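Local coordinates for protein 2',5'-phosphodiesterase 12 (Homo sapiens, PDB 4Z0V) that belongs to the endonuclease/exonuclease/phosphatase family and joins a magnesium-bound domain of that fold to an N-terminal domain probably of the E-set type, at residues 9-14 with 28-33; 337-342 with 363-368; 381-386 with 414-419. All coordinates share one frame; numbering follows the deposited sequence.

Interaction 1: residues 9-14 with 28-33; sequences AFTELQ and KLSLEF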
loop_
_atom_site.group_PDB
_atom_site.type_symbol
_atom_site.label_atom_id
_atom_site.label_comp_id
_atom_site.label_asym_id
_atom_site.label_seq_id
_atom_site.Cartn_x
_atom_site.Cartn_y
_atom_site.Cartn_z
ATOM N N ALA A 9 -15.345 -12.938 -22.356
ATOM C CA ALA A 9 -16.035 -11.649 -22.389
ATOM C C ALA A 9 -15.520 -10.726 -21.302
ATOM O O ALA A 9 -15.229 -11.181 -20.202
ATOM C CB ALA A 9 -17.544 -11.846 -22.237
ATOM N N PHE A 10 -15.351 -9.436 -21.633
ATOM C CA PHE A 10 -14.938 -8.402 -20.685
ATOM C C PHE A 10 -16.204 -7.921 -19.977
ATOM O O PHE A 10 -17.068 -7.350 -20.637
ATOM C CB PHE A 10 -14.188 -7.221 -21.381
ATOM C CG PHE A 10 -12.799 -7.504 -21.909
ATOM C CD1 PHE A 10 -11.732 -7.695 -21.038
ATOM C CD2 PHE A 10 -12.548 -7.527 -23.275
ATOM C CE1 PHE A 10 -10.449 -7.977 -21.526
ATOM C CE2 PHE A 10 -11.265 -7.797 -23.762
ATOM C CZ PHE A 10 -10.224 -8.025 -22.887
ATOM N N THR A 11 -16.353 -8.221 -18.662
ATOM C CA THR A 11 -17.501 -7.798 -17.844
ATOM C C THR A 11 -17.375 -6.314 -17.504
ATOM O O THR A 11 -18.381 -5.620 -17.325
ATOM C CB THR A 11 -17.625 -8.636 -16.578
ATOM O OG1 THR A 11 -16.418 -8.534 -15.819
ATOM C CG2 THR A 11 -17.942 -10.084 -16.871
ATOM N N GLU A 12 -16.128 -5.836 -17.395
ATOM C CA GLU A 12 -15.825 -4.436 -17.129
ATOM C C GLU A 12 -14.697 -4.059 -18.055
ATOM O O GLU A 12 -13.781 -4.855 -18.250
ATOM C CB GLU A 12 -15.456 -4.184 -15.645
ATOM C CG GLU A 12 -16.560 -4.518 -14.653
ATOM C CD GLU A 12 -16.262 -4.247 -13.194
ATOM O OE1 GLU A 12 -15.383 -4.931 -12.619
ATOM O OE2 GLU A 12 -16.941 -3.369 -12.615
ATOM N N LEU A 13 -14.842 -2.931 -18.723
ATOM C CA LEU A 13 -13.855 -2.367 -19.641
ATOM C C LEU A 13 -13.970 -0.892 -19.429
ATOM O O LEU A 13 -15.036 -0.324 -19.729
ATOM C CB LEU A 13 -14.103 -2.816 -21.097
ATOM C CG LEU A 13 -12.980 -2.490 -22.062
ATOM C CD1 LEU A 13 -11.746 -3.291 -21.745
ATOM C CD2 LEU A 13 -13.397 -2.760 -23.476
ATOM N N GLN A 14 -12.901 -0.275 -18.832
ATOM C CA GLN A 14 -12.875 1.142 -18.463
ATOM C C GLN A 14 -11.487 1.754 -18.612
ATOM O O GLN A 14 -10.481 1.110 -18.326
ATOM C CB GLN A 14 -13.338 1.343 -17.003
ATOM C CG GLN A 14 -14.800 1.005 -16.720
ATOM C CD GLN A 14 -15.273 1.437 -15.352
ATOM O OE1 GLN A 14 -14.876 2.484 -14.817
ATOM N NE2 GLN A 14 -16.195 0.676 -14.791
ATOM N N LYS A 28 -9.180 -0.817 -16.795
ATOM C CA LYS A 28 -9.865 -1.784 -15.958
ATOM C C LYS A 28 -10.434 -2.796 -16.927
ATOM O O LYS A 28 -11.064 -2.398 -17.912
ATOM C CB LYS A 28 -10.957 -1.099 -15.102
ATOM C CG LYS A 28 -11.724 -2.052 -14.185
ATOM C CD LYS A 28 -12.660 -1.217 -13.323
ATOM C CE LYS A 28 -13.544 -2.031 -12.447
ATOM N NZ LYS A 28 -14.311 -1.164 -11.515
ATOM N N LEU A 29 -10.089 -4.065 -16.745
ATOM C CA LEU A 29 -10.593 -5.170 -17.567
ATOM C C LEU A 29 -10.973 -6.277 -16.660
ATOM O O LEU A 29 -10.095 -6.869 -16.038
ATOM C CB LEU A 29 -9.600 -5.736 -18.611
ATOM C CG LEU A 29 -8.438 -4.945 -19.152
ATOM C CD1 LEU A 29 -7.438 -5.894 -19.728
ATOM C CD2 LEU A 29 -8.869 -4.062 -20.285
ATOM N N SER A 30 -12.238 -6.549 -16.525
ATOM C CA SER A 30 -12.619 -7.681 -15.692
ATOM C C SER A 30 -13.021 -8.736 -16.694
ATOM O O SER A 30 -13.873 -8.485 -17.551
ATOM C CB SER A 30 -13.707 -7.298 -14.699
ATOM O OG SER A 30 -13.322 -6.169 -13.927
ATOM N N LEU A 31 -12.271 -9.819 -16.730
ATOM C CA LEU A 31 -12.465 -10.837 -17.748
ATOM C C LEU A 31 -13.150 -12.104 -17.209
ATOM O O LEU A 31 -12.705 -12.669 -16.209
ATOM C CB LEU A 31 -11.068 -11.160 -18.329
ATOM C CG LEU A 31 -10.946 -11.777 -19.725
ATOM C CD1 LEU A 31 -11.922 -11.183 -20.698
ATOM C CD2 LEU A 31 -9.539 -11.599 -20.259
ATOM N N GLU A 32 -14.248 -12.525 -17.870
ATOM C CA GLU A 32 -14.970 -13.769 -17.568
ATOM C C GLU A 32 -14.678 -14.796 -18.683
ATOM O O GLU A 32 -14.566 -14.412 -19.853
ATOM C CB GLU A 32 -16.490 -13.551 -17.378
ATOM C CG GLU A 32 -17.295 -13.241 -18.637
ATOM C CD GLU A 32 -18.810 -13.303 -18.526
ATOM O OE1 GLU A 32 -19.346 -13.092 -17.414
ATOM O OE2 GLU A 32 -19.468 -13.538 -19.567
ATOM N N PHE A 33 -14.542 -16.092 -18.319
ATOM C CA PHE A 33 -14.249 -17.207 -19.240
ATOM C C PHE A 33 -12.964 -16.951 -20.086
ATOM O O PHE A 33 -12.910 -17.365 -21.240
ATOM C CB PHE A 33 -15.440 -17.477 -20.192
ATOM C CG PHE A 33 -16.746 -17.962 -19.610
ATOM C CD1 PHE A 33 -17.040 -19.320 -19.558
ATOM C CD2 PHE A 33 -17.730 -17.061 -19.218
ATOM C CE1 PHE A 33 -18.275 -19.770 -19.068
ATOM C CE2 PHE A 33 -18.963 -17.510 -18.727
ATOM C CZ PHE A 33 -19.227 -18.864 -18.657
HETATM O O HOH W 1 -14.258 -3.907 -10.160
HETATM O O HOH W 2 -17.026 0.875 -12.113
#
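With CG beside its backbone N (chi1 -62°) and the chain extended beyond, Glu-12 lays its carboxylate along the neighbouring strand, where Ser-30, whose OG also sits beside its own N, meets it: Ser-30 OG donates a hydrogen bond to Glu-12 OE1 over 2.7 Å, reaching that oxygen on the anti side, a little out of the carboxylate plane. Lys-28, fully extended, crosses the same carboxylate, CE passing OE1 and NZ forming only a long salt bridge to OE2 (3.6 Å). The stronger ionic partner of NZ is Asp-190, outside the two strands. One water donates to Glu-12 OE1 and links it weakly to Lys-28 NZ. Glu-12 OE1 thus has two donors, which would be expected to stabilise its negative charge.

The backbones form an antiparallel two-stranded sheet in the N-terminal domain, probably of the E-set type, interrupted by a classic beta bulge: Thr-11 and Glu-12 both face Ser-30. The evidence is the one-residue shift in register between the Phe-10 with Leu-31 pair and the Glu-12 with Ser-30 pair, together with a single acceptor serving both bulge amides. Ser-30 O receives Thr-11 N at 2.7 Å with a bent N-H...O angle of 137°, while the bond from Glu-12 N is weak.

On the other face of the sheet, Leu-31 CD1 lies over the Phe-10 ring, 3.9 Å from its centroid and 27° off the normal, a CH-pi contact offset toward the rim. Leu-29 runs alongside Phe-10, pointing the same way, its CB 3.8 Å from Phe-10 CE1. Its CD2 presses unusually tightly on Leu-13 CD1, at 3.3 Å. Cys-81 of strand 77-82 meets both Phe-10 and Leu-13, and Pro-83 touches Phe-10 and Leu-31.

Interaction 2: residues 337-342 with 363-368; sequences YHFVIN and MSLTHF
His-367 NE2 donates to Phe-339 O at 2.8 Å, with an N-H...O angle of 133°, and more weakly to Val-340 O at 3.0 Å. Both oxygens lie at the edge of the imidazole, near its plane, so one N-H is shared between two successive carbonyls of the helix; the bent angle of the shorter bond fits a hydrogen directed between them. The donor is tilted out of the carbonyl plane of Phe-339.

The same imidazole turns an edge to the face of the Phe-339 ring. CD2 stands 3.6 Å above that plane, the centroids are 4.9 Å apart and the planes meet at 86°, which makes the pair T-shaped. Leu-365 CD1 lies over the opposite face, offset toward the rim, and Leu-365 CB touches Phe-339 CE1 at 3.5 Å. The phenyl group is therefore clasped between two residues of 363-368, while the backbone N of Thr-366 comes to its edge.

Torsions and outer partners hold these groups in place. Phe-339 has CG anti to the backbone N (chi1 173°), which carries the ring across to the strand. The second imidazole nitrogen, His-367 ND1, is hydrogen-bonded to Phe-369 N, so both ring nitrogens are engaged and rotation about the CB-CG bond is restrained. Met-302 of helix 295-316 packs on Phe-339 and Val-340, and Leu-306 of that helix on His-367. Leu-365 pairs with Ile-345 through the backbone. The arrangement is a helix packed against the short two-stranded antiparallel sheet, 344-345 with 365-366, that follows it within the endonuclease/exonuclease/phosphatase domain.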
loop_
_atom_site.group_PDB
_atom_site.type_symbol
_atom_site.label_atom_id
_atom_site.label_comp_id
_atom_site.label_asym_id
_atom_site.label_seq_id
_atom_site.Cartn_x
_atom_site.Cartn_y
_atom_site.Cartn_z
ATOM N N TYR A 337 7.641 1.331 19.607
ATOM C CA TYR A 337 8.818 0.969 18.822
ATOM C C TYR A 337 9.818 0.140 19.663
ATOM O O TYR A 337 10.384 -0.832 19.161
ATOM C CB TYR A 337 9.491 2.211 18.251
ATOM C CG TYR A 337 10.599 1.866 17.285
ATOM C CD1 TYR A 337 10.320 1.537 15.956
ATOM C CD2 TYR A 337 11.930 1.871 17.691
ATOM C CE1 TYR A 337 11.345 1.219 15.061
ATOM C CE2 TYR A 337 12.961 1.581 16.799
ATOM C CZ TYR A 337 12.663 1.245 15.490
ATOM O OH TYR A 337 13.681 0.939 14.624
ATOM N N HIS A 338 10.088 0.568 20.905
ATOM C CA HIS A 338 11.005 -0.160 21.806
ATOM C C HIS A 338 10.524 -1.635 21.996
ATOM O O HIS A 338 11.317 -2.589 21.918
ATOM C CB HIS A 338 11.047 0.578 23.156
ATOM C CG HIS A 338 11.865 -0.118 24.196
ATOM N ND1 HIS A 338 13.196 0.204 24.402
ATOM C CD2 HIS A 338 11.521 -1.126 25.033
ATOM C CE1 HIS A 338 13.611 -0.603 25.371
ATOM N NE2 HIS A 338 12.640 -1.430 25.771
ATOM N N PHE A 339 9.240 -1.805 22.228
ATOM C CA PHE A 339 8.612 -3.109 22.424
ATOM C C PHE A 339 8.862 -4.011 21.193
ATOM O O PHE A 339 9.319 -5.136 21.342
ATOM C CB PHE A 339 7.109 -2.937 22.707
ATOM C CG PHE A 339 6.309 -4.230 22.767
ATOM C CD1 PHE A 339 6.655 -5.244 23.656
ATOM C CD2 PHE A 339 5.219 -4.432 21.924
ATOM C CE1 PHE A 339 5.907 -6.427 23.718
ATOM C CE2 PHE A 339 4.478 -5.615 21.981
ATOM C CZ PHE A 339 4.831 -6.612 22.873
ATOM N N VAL A 340 8.681 -3.468 19.970
ATOM C CA VAL A 340 8.863 -4.257 18.747
ATOM C C VAL A 340 10.310 -4.741 18.632
ATOM O O VAL A 340 10.544 -5.935 18.440
ATOM C CB VAL A 340 8.433 -3.472 17.470
ATOM C CG1 VAL A 340 8.768 -4.260 16.196
ATOM C CG2 VAL A 340 6.947 -3.123 17.507
ATOM N N ILE A 341 11.263 -3.813 18.750
ATOM C CA ILE A 341 12.693 -4.054 18.530
ATOM C C ILE A 341 13.371 -4.851 19.669
ATOM O O ILE A 341 14.285 -5.628 19.393
ATOM C CB ILE A 341 13.376 -2.654 18.324
ATOM C CG1 ILE A 341 12.827 -1.965 17.036
ATOM C CG2 ILE A 341 14.909 -2.731 18.268
ATOM C CD1 ILE A 341 12.874 -2.761 15.774
ATOM N N ASN A 342 12.964 -4.626 20.909
ATOM C CA ASN A 342 13.642 -5.236 22.071
ATOM C C ASN A 342 12.948 -6.456 22.615
ATOM O O ASN A 342 13.572 -7.229 23.345
ATOM C CB ASN A 342 13.802 -4.196 23.176
ATOM C CG ASN A 342 14.589 -2.998 22.711
ATOM O OD1 ASN A 342 14.106 -1.872 22.773
ATOM N ND2 ASN A 342 15.770 -3.219 22.117
ATOM N N MET A 363 1.772 -1.813 32.488
ATOM C CA MET A 363 1.882 -3.267 32.398
ATOM C C MET A 363 3.175 -3.613 31.705
ATOM O O MET A 363 3.767 -2.779 31.011
ATOM C CB MET A 363 0.655 -3.908 31.701
ATOM C CG MET A 363 0.490 -3.508 30.252
ATOM S SD MET A 363 -0.903 -4.281 29.399
ATOM C CE MET A 363 -2.298 -3.441 30.159
ATOM N N SER A 364 3.628 -4.837 31.945
ATOM C CA SER A 364 4.825 -5.408 31.356
ATOM C C SER A 364 4.392 -6.263 30.169
ATOM O O SER A 364 3.436 -7.028 30.294
ATOM C CB SER A 364 5.560 -6.250 32.394
ATOM O OG SER A 364 6.821 -6.676 31.896
ATOM N N LEU A 365 5.050 -6.120 29.021
ATOM C CA LEU A 365 4.734 -6.935 27.832
ATOM C C LEU A 365 5.987 -7.557 27.296
ATOM O O LEU A 365 7.029 -6.920 27.335
ATOM C CB LEU A 365 4.076 -6.113 26.703
ATOM C CG LEU A 365 2.779 -5.337 26.986
ATOM C CD1 LEU A 365 2.390 -4.532 25.763
ATOM C CD2 LEU A 365 1.642 -6.254 27.395
ATOM N N THR A 366 5.879 -8.782 26.758
ATOM C CA THR A 366 7.008 -9.498 26.168
ATOM C C THR A 366 6.608 -10.215 24.898
ATOM O O THR A 366 5.486 -10.695 24.790
ATOM C CB THR A 366 7.589 -10.536 27.138
ATOM O OG1 THR A 366 6.547 -11.396 27.582
ATOM C CG2 THR A 366 8.297 -9.913 28.297
ATOM N N HIS A 367 7.535 -10.315 23.952
ATOM C CA HIS A 367 7.282 -11.082 22.724
ATOM C C HIS A 367 8.604 -11.696 22.316
ATOM O O HIS A 367 9.673 -11.168 22.690
ATOM C CB HIS A 367 6.608 -10.260 21.596
ATOM C CG HIS A 367 7.530 -9.325 20.881
ATOM N ND1 HIS A 367 8.329 -9.763 19.843
ATOM C CD2 HIS A 367 7.750 -8.005 21.079
ATOM C CE1 HIS A 367 9.025 -8.707 19.450
ATOM N NE2 HIS A 367 8.712 -7.624 20.167
ATOM N N PHE A 368 8.562 -12.759 21.503
ATOM C CA PHE A 368 9.801 -13.433 21.119
ATOM C C PHE A 368 10.146 -13.295 19.651
ATOM O O PHE A 368 11.004 -14.039 19.170
ATOM C CB PHE A 368 9.770 -14.925 21.530
ATOM C CG PHE A 368 9.406 -15.091 22.985
ATOM C CD1 PHE A 368 10.252 -14.629 23.988
ATOM C CD2 PHE A 368 8.187 -15.649 23.353
ATOM C CE1 PHE A 368 9.904 -14.753 25.334
ATOM C CE2 PHE A 368 7.838 -15.773 24.701
ATOM C CZ PHE A 368 8.695 -15.314 25.681
#

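Interaction 3: residues 381-386 with 414-419; sequences TNYVGG and EVTTHQ
Strand 382-384, a short strand of the seven-stranded mixed sheet, meets helix 412-416 and the residues up to Gln-419 mainly through one aromatic side chain, Tyr-383, with no direct hydrogen bond between 381-386 and 414-419. Val-415 CG1 lies over a face of the Tyr-383 ring in a CH-pi contact, 3.9 Å from the centroid and 29° off the ring normal. The methyl sits nearest the inner half of the ring, touching CG and CD1, the latter at 3.6 Å. The Tyr-383 chi1 of -167° sets CG opposite the backbone N, swinging the ring toward Val-415, which presents CG1 from the equivalent position on its own chain.

Farther along the ring, Thr-416 CG2 approaches obliquely and touches the phenol oxygen, Tyr-383 OH, at 3.6 Å. The Thr-416 hydroxyl, OG1, bonds instead to His-412 O. Gln-419 O comes to the ring edge, 3.6 Å from Tyr-383 CE1, and is also tied to the phenol by a bridging water. That water donates to Gln-419 O at 2.7 Å and lies 3.1 Å from Tyr-383 OH, in the plane of the ring.

In the endonuclease/exonuclease/phosphatase fold this is a meeting of a strand of the sheet with helix 412-416: strand 382-384 pairs antiparallel with strand 387-397, and Thr-381 and Asn-382 both face Gly-389 in a classic beta bulge. Rings of Tyr-380, His-388 and His-412 also meet Tyr-383, making an aromatic cluster. Past the strand, the amide end of Gln-419 reaches Gly-385, NE2 lying 4.1 Å from CA, while Gly-385 N is hydrogen-bonded to Tyr-151 OH.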
loop_
_atom_site.group_PDB
_atom_site.type_symbol
_atom_site.label_atom_id
_atom_site.label_comp_id
_atom_site.label_asym_id
_atom_site.label_seq_id
_atom_site.Cartn_x
_atom_site.Cartn_y
_atom_site.Cartn_z
ATOM N N THR A 381 8.807 9.852 7.524
ATOM C CA THR A 381 8.060 9.129 6.484
ATOM C C THR A 381 6.738 9.871 6.259
ATOM O O THR A 381 5.944 9.488 5.413
ATOM C CB THR A 381 7.838 7.645 6.862
ATOM O OG1 THR A 381 7.014 7.586 8.021
ATOM C CG2 THR A 381 9.144 6.898 7.136
ATOM N N ASN A 382 6.485 10.900 7.066
ATOM C CA ASN A 382 5.300 11.735 6.990
ATOM C C ASN A 382 5.769 13.175 7.117
ATOM O O ASN A 382 6.500 13.469 8.059
ATOM C CB ASN A 382 4.312 11.346 8.074
ATOM C CG ASN A 382 3.102 12.260 8.188
ATOM O OD1 ASN A 382 2.897 12.883 9.202
ATOM N ND2 ASN A 382 2.213 12.265 7.213
ATOM N N TYR A 383 5.442 14.052 6.142
ATOM C CA TYR A 383 5.970 15.434 6.215
ATOM C C TYR A 383 4.895 16.420 5.767
ATOM O O TYR A 383 4.619 16.544 4.573
ATOM C CB TYR A 383 7.233 15.549 5.352
ATOM C CG TYR A 383 8.008 16.821 5.605
ATOM C CD1 TYR A 383 7.653 18.014 4.980
ATOM C CD2 TYR A 383 9.059 16.850 6.519
ATOM C CE1 TYR A 383 8.367 19.186 5.203
ATOM C CE2 TYR A 383 9.762 18.027 6.774
ATOM C CZ TYR A 383 9.401 19.195 6.120
ATOM O OH TYR A 383 10.043 20.375 6.383
ATOM N N VAL A 384 4.268 17.086 6.728
ATOM C CA VAL A 384 3.161 18.003 6.432
ATOM C C VAL A 384 3.423 19.366 7.093
ATOM O O VAL A 384 4.403 19.515 7.817
ATOM C CB VAL A 384 1.798 17.400 6.870
ATOM C CG1 VAL A 384 1.450 16.198 6.011
ATOM C CG2 VAL A 384 1.792 17.014 8.357
ATOM N N GLY A 385 2.572 20.334 6.818
ATOM C CA GLY A 385 2.685 21.625 7.486
ATOM C C GLY A 385 2.376 21.395 8.955
ATOM O O GLY A 385 1.333 20.826 9.282
ATOM N N GLY A 386 3.325 21.716 9.824
ATOM C CA GLY A 386 3.128 21.565 11.265
ATOM C C GLY A 386 3.576 20.257 11.889
ATOM O O GLY A 386 3.554 20.129 13.116
ATOM N N GLU A 414 13.647 17.783 -2.297
ATOM C CA GLU A 414 12.513 17.268 -3.064
ATOM C C GLU A 414 11.216 17.340 -2.256
ATOM O O GLU A 414 10.177 17.696 -2.793
ATOM C CB GLU A 414 12.782 15.813 -3.464
ATOM C CG GLU A 414 13.705 15.655 -4.659
ATOM C CD GLU A 414 13.786 14.204 -5.074
ATOM O OE1 GLU A 414 14.414 13.403 -4.345
ATOM O OE2 GLU A 414 13.184 13.861 -6.114
ATOM N N VAL A 415 11.291 17.023 -0.960
ATOM C CA VAL A 415 10.150 16.995 -0.071
ATOM C C VAL A 415 9.638 18.414 0.183
ATOM O O VAL A 415 8.431 18.586 0.340
ATOM C CB VAL A 415 10.524 16.259 1.257
ATOM C CG1 VAL A 415 9.478 16.484 2.344
ATOM C CG2 VAL A 415 10.698 14.768 1.010
ATOM N N THR A 416 10.539 19.414 0.216
ATOM C CA THR A 416 10.142 20.781 0.574
ATOM C C THR A 416 10.013 21.761 -0.608
ATOM O O THR A 416 9.816 22.961 -0.363
ATOM C CB THR A 416 11.107 21.359 1.623
ATOM O OG1 THR A 416 12.433 21.373 1.071
ATOM C CG2 THR A 416 11.089 20.556 2.934
ATOM N N THR A 417 10.068 21.276 -1.864
ATOM C CA THR A 417 9.945 22.139 -3.063
ATOM C C THR A 417 8.616 22.907 -3.027
ATOM O O THR A 417 8.573 24.100 -3.355
ATOM C CB THR A 417 10.101 21.301 -4.363
ATOM O OG1 THR A 417 11.368 20.659 -4.348
ATOM C CG2 THR A 417 10.011 22.141 -5.640
ATOM N N HIS A 418 7.544 22.246 -2.578
ATOM C CA HIS A 418 6.233 22.882 -2.499
ATOM C C HIS A 418 5.765 22.896 -1.031
ATOM O O HIS A 418 4.617 22.585 -0.702
ATOM C CB HIS A 418 5.264 22.152 -3.455
ATOM C CG HIS A 418 5.807 22.031 -4.846
ATOM N ND1 HIS A 418 5.752 23.091 -5.740
ATOM C CD2 HIS A 418 6.413 20.982 -5.452
ATOM C CE1 HIS A 418 6.326 22.656 -6.849
ATOM N NE2 HIS A 418 6.740 21.396 -6.726
ATOM N N GLN A 419 6.703 23.314 -0.153
ATOM C CA GLN A 419 6.646 23.437 1.300
ATOM C C GLN A 419 6.625 22.060 1.981
ATOM O O GLN A 419 7.518 21.749 2.757
ATOM C CB GLN A 419 5.477 24.312 1.799
ATOM C CG GLN A 419 5.553 24.497 3.320
ATOM C CD GLN A 419 4.343 25.123 3.933
ATOM O OE1 GLN A 419 3.735 26.034 3.375
ATOM N NE2 GLN A 419 4.013 24.683 5.138
HETATM O O HOH W 3 8.974 22.812 4.705
#

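Overall arrangement
The three contacts follow one another along the chain without touching. Interaction 1 belongs to the N-terminal domain, whereas interactions 2 and 3 both fall in the endonuclease/exonuclease/phosphatase part of the chain, across the chain's centre from it. Centre to centre, interaction 1 lies about 47 Å from interaction 2 and about 40 Å from interaction 3. Interactions 2 and 3 are closer, centres about 31 Å and nearest atoms about 10 Å apart, and share strand 387-397: Phe-395 packs on helix 335-342, while Gly-389 pairs with 381-386. In interaction 3 the Tyr-383 side chain lies about 12 Å from the bound magnesium ion.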